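Local coordinates for protein DnaJ homolog subfamily C member 3 (Mus musculus, PDB 3IEG) that acts as an endoplasmic-reticulum co-chaperone in the unfolded protein response, binding misfolded proteins through its TPR part, stimulating HSPA8 ATPase and restraining the kinase EIF2AK4, at residues 35-40 and 68-73; 169-174 and 199-204. All coordinates share one frame; numbering follows the deposited sequence.

Contact 1. Residues 35-40 and 68-73; sequences DNYIAY and MDFTAA
Tyr37 and Phe70 touch ring to ring across the boundaries of successive tetratricopeptide (TPR) repeats: residues 35-40 span the step from TPR 1 to TPR 2, and residues 68-73 that from TPR 2 to TPR 3. On the first segment Asn36 occupies the N-cap position of helix 37-50 and packs its side chain on Val3 and Leu7 of helix 2-15. Next comes Tyr37, which reaches toward the second segment. Its CG sits between the backbone N and the carbonyl carbon (chi1 70°), and from there one long edge of the ring, CD2 and CE2, is presented to Phe70. CE2 approaches Phe70 CD1 to 3.7 Å and Phe70 CE1 to 3.8 Å, while Tyr37 CD2 lies 4.0 Å from Phe70 CD1. The planes are inclined at 69° with centroids 5.9 Å apart, an oblique aromatic pair in which Phe70 meets the tyrosine near the plane of its ring. Phe70 extends to this place with CG anti to its own backbone N (chi1 -166°), and its ring also meets that of Tyr41. Farther along the first segment, Ile38 packs on Leu7, and Tyr40 turns to helices 19-32 and 53-66, its OH hydrogen-bonded to Pro34 O. The contact is thus a small, partly exposed apolar bridge between the starts of two repeat helices. Behind the ring, Phe70 serves as N-cap residue of helix 71-84, and its carbonyl O receives a weak hydrogen bond from Ala73 N at 3.3 Å.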
loop_
_atom_site.group_PDB
_atom_site.type_symbol
_atom_site.label_atom_id
_atom_site.label_comp_id
_atom_site.label_asym_id
_atom_site.label_seq_id
_atom_site.Cartn_x
_atom_site.Cartn_y
_atom_site.Cartn_z
ATOM N N ASP A 35 34.226 -23.203 11.163
ATOM C CA ASP A 35 35.131 -22.841 10.047
ATOM C C ASP A 35 34.931 -23.637 8.755
ATOM O O ASP A 35 35.486 -23.287 7.713
ATOM C CB ASP A 35 36.594 -23.012 10.469
ATOM C CG ASP A 35 37.066 -21.925 11.420
ATOM O OD1 ASP A 35 36.527 -20.785 11.385
ATOM O OD2 ASP A 35 37.993 -22.222 12.205
ATOM N N ASN A 36 34.162 -24.714 8.843
ATOM C CA ASN A 36 33.949 -25.635 7.742
ATOM C C ASN A 36 33.059 -25.035 6.659
ATOM O O ASN A 36 31.883 -24.789 6.881
ATOM C CB ASN A 36 33.332 -26.919 8.293
ATOM C CG ASN A 36 33.311 -28.037 7.284
ATOM O OD1 ASN A 36 32.988 -29.177 7.623
ATOM N ND2 ASN A 36 33.666 -27.726 6.038
ATOM N N TYR A 37 33.624 -24.814 5.481
ATOM C CA TYR A 37 32.911 -24.092 4.438
ATOM C C TYR A 37 31.699 -24.811 3.837
ATOM O O TYR A 37 30.700 -24.155 3.553
ATOM C CB TYR A 37 33.863 -23.625 3.344
ATOM C CG TYR A 37 34.402 -24.741 2.497
ATOM C CD1 TYR A 37 35.443 -25.554 2.952
ATOM C CD2 TYR A 37 33.876 -24.987 1.235
ATOM C CE1 TYR A 37 35.940 -26.592 2.168
ATOM C CE2 TYR A 37 34.363 -26.010 0.451
ATOM C CZ TYR A 37 35.391 -26.810 0.920
ATOM O OH TYR A 37 35.858 -27.826 0.121
ATOM N N ILE A 38 31.768 -26.132 3.635
ATOM C CA ILE A 38 30.605 -26.846 3.077
ATOM C C ILE A 38 29.417 -26.846 4.007
ATOM O O ILE A 38 28.288 -26.777 3.543
ATOM C CB ILE A 38 30.863 -28.301 2.599
ATOM C CG1 ILE A 38 32.161 -28.846 3.179
ATOM C CG2 ILE A 38 30.838 -28.382 1.068
ATOM C CD1 ILE A 38 31.939 -29.739 4.361
ATOM N N ALA A 39 29.667 -26.924 5.311
ATOM C CA ALA A 39 28.580 -26.907 6.278
ATOM C C ALA A 39 27.702 -25.688 6.026
ATOM O O ALA A 39 26.491 -25.822 5.912
ATOM C CB ALA A 39 29.110 -26.922 7.695
ATOM N N TYR A 40 28.320 -24.511 5.890
ATOM C CA TYR A 40 27.580 -23.292 5.586
ATOM C C TYR A 40 26.931 -23.369 4.215
ATOM O O TYR A 40 25.838 -22.830 4.010
ATOM C CB TYR A 40 28.479 -22.056 5.656
ATOM C CG TYR A 40 28.908 -21.663 7.046
ATOM C CD1 TYR A 40 28.041 -20.974 7.901
ATOM C CD2 TYR A 40 30.188 -21.962 7.505
ATOM C CE1 TYR A 40 28.444 -20.607 9.190
ATOM C CE2 TYR A 40 30.595 -21.609 8.779
ATOM C CZ TYR A 40 29.727 -20.930 9.617
ATOM O OH TYR A 40 30.149 -20.580 10.882
HETATM N N MSE A 68 37.159 -18.601 -1.659
HETATM C CA MSE A 68 36.863 -17.686 -2.767
HETATM C C MSE A 68 36.688 -18.358 -4.136
HETATM O O MSE A 68 35.990 -17.835 -4.995
HETATM C CB MSE A 68 37.893 -16.549 -2.841
HETATM C CG MSE A 68 39.239 -16.931 -3.444
HETATM SE SE MSE A 68 40.242 -15.369 -4.148
HETATM C CE MSE A 68 41.600 -16.359 -5.222
ATOM N N ASP A 69 37.311 -19.511 -4.340
ATOM C CA ASP A 69 37.148 -20.209 -5.610
ATOM C C ASP A 69 35.881 -21.076 -5.678
ATOM O O ASP A 69 35.625 -21.699 -6.708
ATOM C CB ASP A 69 38.417 -21.001 -6.001
ATOM C CG ASP A 69 38.855 -22.021 -4.941
ATOM O OD1 ASP A 69 38.185 -22.156 -3.893
ATOM O OD2 ASP A 69 39.888 -22.695 -5.157
ATOM N N PHE A 70 35.085 -21.107 -4.603
ATOM C CA PHE A 70 33.905 -21.983 -4.559
ATOM C C PHE A 70 32.819 -21.458 -5.449
ATOM O O PHE A 70 31.889 -20.796 -5.000
ATOM C CB PHE A 70 33.371 -22.200 -3.148
ATOM C CG PHE A 70 32.400 -23.347 -3.045
ATOM C CD1 PHE A 70 32.813 -24.576 -2.579
ATOM C CD2 PHE A 70 31.072 -23.198 -3.427
ATOM C CE1 PHE A 70 31.917 -25.637 -2.485
ATOM C CE2 PHE A 70 30.175 -24.250 -3.338
ATOM C CZ PHE A 70 30.598 -25.472 -2.866
ATOM N N THR A 71 32.943 -21.781 -6.724
ATOM C CA THR A 71 32.136 -21.138 -7.732
ATOM C C THR A 71 30.607 -21.255 -7.549
ATOM O O THR A 71 29.890 -20.284 -7.743
ATOM C CB THR A 71 32.664 -21.420 -9.165
ATOM O OG1 THR A 71 31.576 -21.718 -10.052
ATOM C CG2 THR A 71 33.682 -22.545 -9.168
ATOM N N ALA A 72 30.126 -22.423 -7.133
ATOM C CA ALA A 72 28.678 -22.666 -6.976
ATOM C C ALA A 72 27.983 -21.709 -6.001
ATOM O O ALA A 72 26.879 -21.261 -6.261
ATOM C CB ALA A 72 28.414 -24.112 -6.581
ATOM N N ALA A 73 28.642 -21.396 -4.894
ATOM C CA ALA A 73 28.080 -20.508 -3.891
ATOM C C ALA A 73 28.025 -19.073 -4.377
ATOM O O ALA A 73 27.075 -18.346 -4.068
ATOM C CB ALA A 73 28.867 -20.598 -2.605
#

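Contact 2. Residues 169-174 and 199-204; sequences EPRKAI and YQLGDH
Arg171 lies across Leu201 and reaches Asp203, tying the start of helix 170-181, in TPR 5, to the end of helix 188-201 and the turn after it, in TPR 6. The bond from CA to CB of Arg171 points across the line to the other segment, and bends at chi2 (-148°) and chi3 (114°) bring the tip nearer. CG passes Leu201 CD1 at 4.1 Å, the first touch. Farther out the guanidinium settles over the leucine: CD1 sits above the centre of one face, 3.7 Å from Arg171 CZ, and Arg171 NH1 comes to 3.6 Å from Leu201 CD2. Asp203 OD2 lies at the guanidinium edge, near its plane, in a salt bridge with Arg171 NH2 modelled at 2.5 Å. The pairing runs through one nitrogen and one oxygen, and the guanidinium and carboxylate planes are 51° apart. The leucine has an apolar neighbour as well as a charged one, since Pro170 CG lies 3.8 Å from its CD2 and Pro170 CB 4.1 Å from its CD1. Cut back to alanine, Leu201 would lose CG and both methyls, which is likely to strip one guanidinium face and Pro170 CB and CG of their apolar cover and leave the arginine less firmly held beside Asp203. The turn that puts leucine and aspartate side by side on this partly exposed surface is a Schellman motif closing helix 188-201, where Gly202 N bonds back to Tyr199 O at 2.8 Å. Gly202 takes positive phi there, and a CB would collide with the carbonyl O of Leu201, which favours glycine. Asp203 then centres an inverse gamma turn, spanned by a weak bond from His204 N to Gly202 O at 2.9 Å.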
loop_
_atom_site.group_PDB
_atom_site.type_symbol
_atom_site.label_atom_id
_atom_site.label_comp_id
_atom_site.label_asym_id
_atom_site.label_seq_id
_atom_site.Cartn_x
_atom_site.Cartn_y
_atom_site.Cartn_z
ATOM N N GLU A 169 -1.811 9.600 -8.657
ATOM C CA GLU A 169 -2.347 8.249 -8.467
ATOM C C GLU A 169 -1.988 7.720 -7.081
ATOM O O GLU A 169 -1.265 6.726 -6.966
ATOM C CB GLU A 169 -1.797 7.304 -9.542
ATOM C CG GLU A 169 -2.128 7.713 -10.969
ATOM C CD GLU A 169 -3.402 7.080 -11.489
ATOM O OE1 GLU A 169 -4.284 6.699 -10.682
ATOM O OE2 GLU A 169 -3.512 6.941 -12.727
ATOM N N PRO A 170 -2.483 8.385 -6.017
ATOM C CA PRO A 170 -2.045 8.034 -4.659
ATOM C C PRO A 170 -2.312 6.594 -4.241
ATOM O O PRO A 170 -1.500 6.026 -3.516
ATOM C CB PRO A 170 -2.823 9.013 -3.765
ATOM C CG PRO A 170 -3.969 9.477 -4.606
ATOM C CD PRO A 170 -3.446 9.503 -6.002
ATOM N N ARG A 171 -3.419 6.004 -4.687
ATOM C CA ARG A 171 -3.724 4.623 -4.321
ATOM C C ARG A 171 -2.724 3.637 -4.911
ATOM O O ARG A 171 -2.447 2.600 -4.319
ATOM C CB ARG A 171 -5.150 4.220 -4.699
ATOM C CG ARG A 171 -6.217 5.153 -4.163
ATOM C CD ARG A 171 -7.516 4.425 -3.859
ATOM N NE ARG A 171 -7.804 4.429 -2.422
ATOM C CZ ARG A 171 -8.479 5.389 -1.793
ATOM N NH1 ARG A 171 -8.944 6.431 -2.464
ATOM N NH2 ARG A 171 -8.682 5.309 -0.494
ATOM N N LYS A 172 -2.180 3.960 -6.074
ATOM C CA LYS A 172 -1.168 3.108 -6.672
ATOM C C LYS A 172 0.122 3.238 -5.877
ATOM O O LYS A 172 0.805 2.245 -5.609
ATOM C CB LYS A 172 -0.969 3.439 -8.153
ATOM C CG LYS A 172 -2.113 2.952 -9.045
ATOM C CD LYS A 172 -1.775 3.106 -10.512
ATOM C CE LYS A 172 -2.878 2.519 -11.374
ATOM N NZ LYS A 172 -2.479 2.430 -12.822
ATOM N N ALA A 173 0.419 4.465 -5.467
ATOM C CA ALA A 173 1.583 4.752 -4.645
ATOM C C ALA A 173 1.538 4.026 -3.302
ATOM O O ALA A 173 2.514 3.392 -2.919
ATOM C CB ALA A 173 1.733 6.251 -4.455
ATOM N N ILE A 174 0.406 4.095 -2.598
ATOM C CA ILE A 174 0.242 3.361 -1.327
ATOM C C ILE A 174 0.598 1.893 -1.516
ATOM O O ILE A 174 1.286 1.298 -0.683
ATOM C CB ILE A 174 -1.194 3.501 -0.682
ATOM C CG1 ILE A 174 -2.301 2.939 -1.592
ATOM C CG2 ILE A 174 -1.525 4.971 -0.343
ATOM C CD1 ILE A 174 -2.834 1.478 -1.279
ATOM N N TYR A 199 -4.390 10.482 4.322
ATOM C CA TYR A 199 -4.895 11.739 4.859
ATOM C C TYR A 199 -5.425 12.598 3.730
ATOM O O TYR A 199 -6.604 12.948 3.734
ATOM C CB TYR A 199 -3.823 12.479 5.656
ATOM C CG TYR A 199 -4.332 13.667 6.455
ATOM C CD1 TYR A 199 -4.881 13.494 7.731
ATOM C CD2 TYR A 199 -4.247 14.962 5.951
ATOM C CE1 TYR A 199 -5.331 14.578 8.482
ATOM C CE2 TYR A 199 -4.694 16.053 6.686
ATOM C CZ TYR A 199 -5.234 15.858 7.952
ATOM O OH TYR A 199 -5.682 16.940 8.680
ATOM N N GLN A 200 -4.564 12.907 2.758
ATOM C CA GLN A 200 -4.953 13.690 1.591
ATOM C C GLN A 200 -6.153 13.065 0.893
ATOM O O GLN A 200 -6.982 13.774 0.331
ATOM C CB GLN A 200 -3.789 13.831 0.606
ATOM C CG GLN A 200 -2.840 15.003 0.890
ATOM C CD GLN A 200 -1.548 14.967 0.036
ATOM O OE1 GLN A 200 -1.038 13.886 -0.329
ATOM N NE2 GLN A 200 -1.017 16.154 -0.280
ATOM N N LEU A 201 -6.259 11.740 0.947
ATOM C CA LEU A 201 -7.392 11.055 0.320
ATOM C C LEU A 201 -8.702 11.211 1.075
ATOM O O LEU A 201 -9.770 11.002 0.503
ATOM C CB LEU A 201 -7.093 9.572 0.101
ATOM C CG LEU A 201 -6.298 9.273 -1.166
ATOM C CD1 LEU A 201 -5.745 7.857 -1.095
ATOM C CD2 LEU A 201 -7.136 9.500 -2.436
ATOM N N GLY A 202 -8.625 11.566 2.352
ATOM C CA GLY A 202 -9.818 11.633 3.175
ATOM C C GLY A 202 -10.022 10.407 4.043
ATOM O O GLY A 202 -10.923 10.385 4.866
ATOM N N ASP A 203 -9.179 9.392 3.865
ATOM C CA ASP A 203 -9.235 8.184 4.690
ATOM C C ASP A 203 -8.573 8.379 6.058
ATOM O O ASP A 203 -7.518 7.803 6.355
ATOM C CB ASP A 203 -8.592 7.005 3.951
ATOM C CG ASP A 203 -9.385 6.577 2.732
ATOM O OD1 ASP A 203 -10.513 7.069 2.526
ATOM O OD2 ASP A 203 -8.884 5.729 1.975
ATOM N N HIS A 204 -9.220 9.181 6.893
ATOM C CA HIS A 204 -8.679 9.537 8.196
ATOM C C HIS A 204 -8.386 8.343 9.088
ATOM O O HIS A 204 -7.394 8.347 9.822
ATOM C CB HIS A 204 -9.573 10.554 8.913
ATOM C CG HIS A 204 -11.022 10.182 8.940
ATOM N ND1 HIS A 204 -11.580 9.430 9.954
ATOM C CD2 HIS A 204 -12.034 10.476 8.088
ATOM C CE1 HIS A 204 -12.870 9.266 9.717
ATOM N NE2 HIS A 204 -13.173 9.901 8.598
#

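Contacts 1 and 2 lie in series along the chain and do not touch: their centres are 48 Å apart and their nearest atoms about 33 Å. The centre of contact 2 lies about 9 Å, and that of contact 1 about 39 Å, from the centre of the chain. Each joins neighbouring TPR repeats at their surface, contact 1 mainly through two aromatic rings, contact 2 through a salt bridge whose guanidinium rests on a leucine methyl. Contact 1 borders TPR 1 and TPR 2, the repeats whose hydrophobic groove binds misfolded proteins; contact 2 is structural packing farther along the array. This chain is the TPR part; the J domain that mediates HSPA8 interaction is not in it.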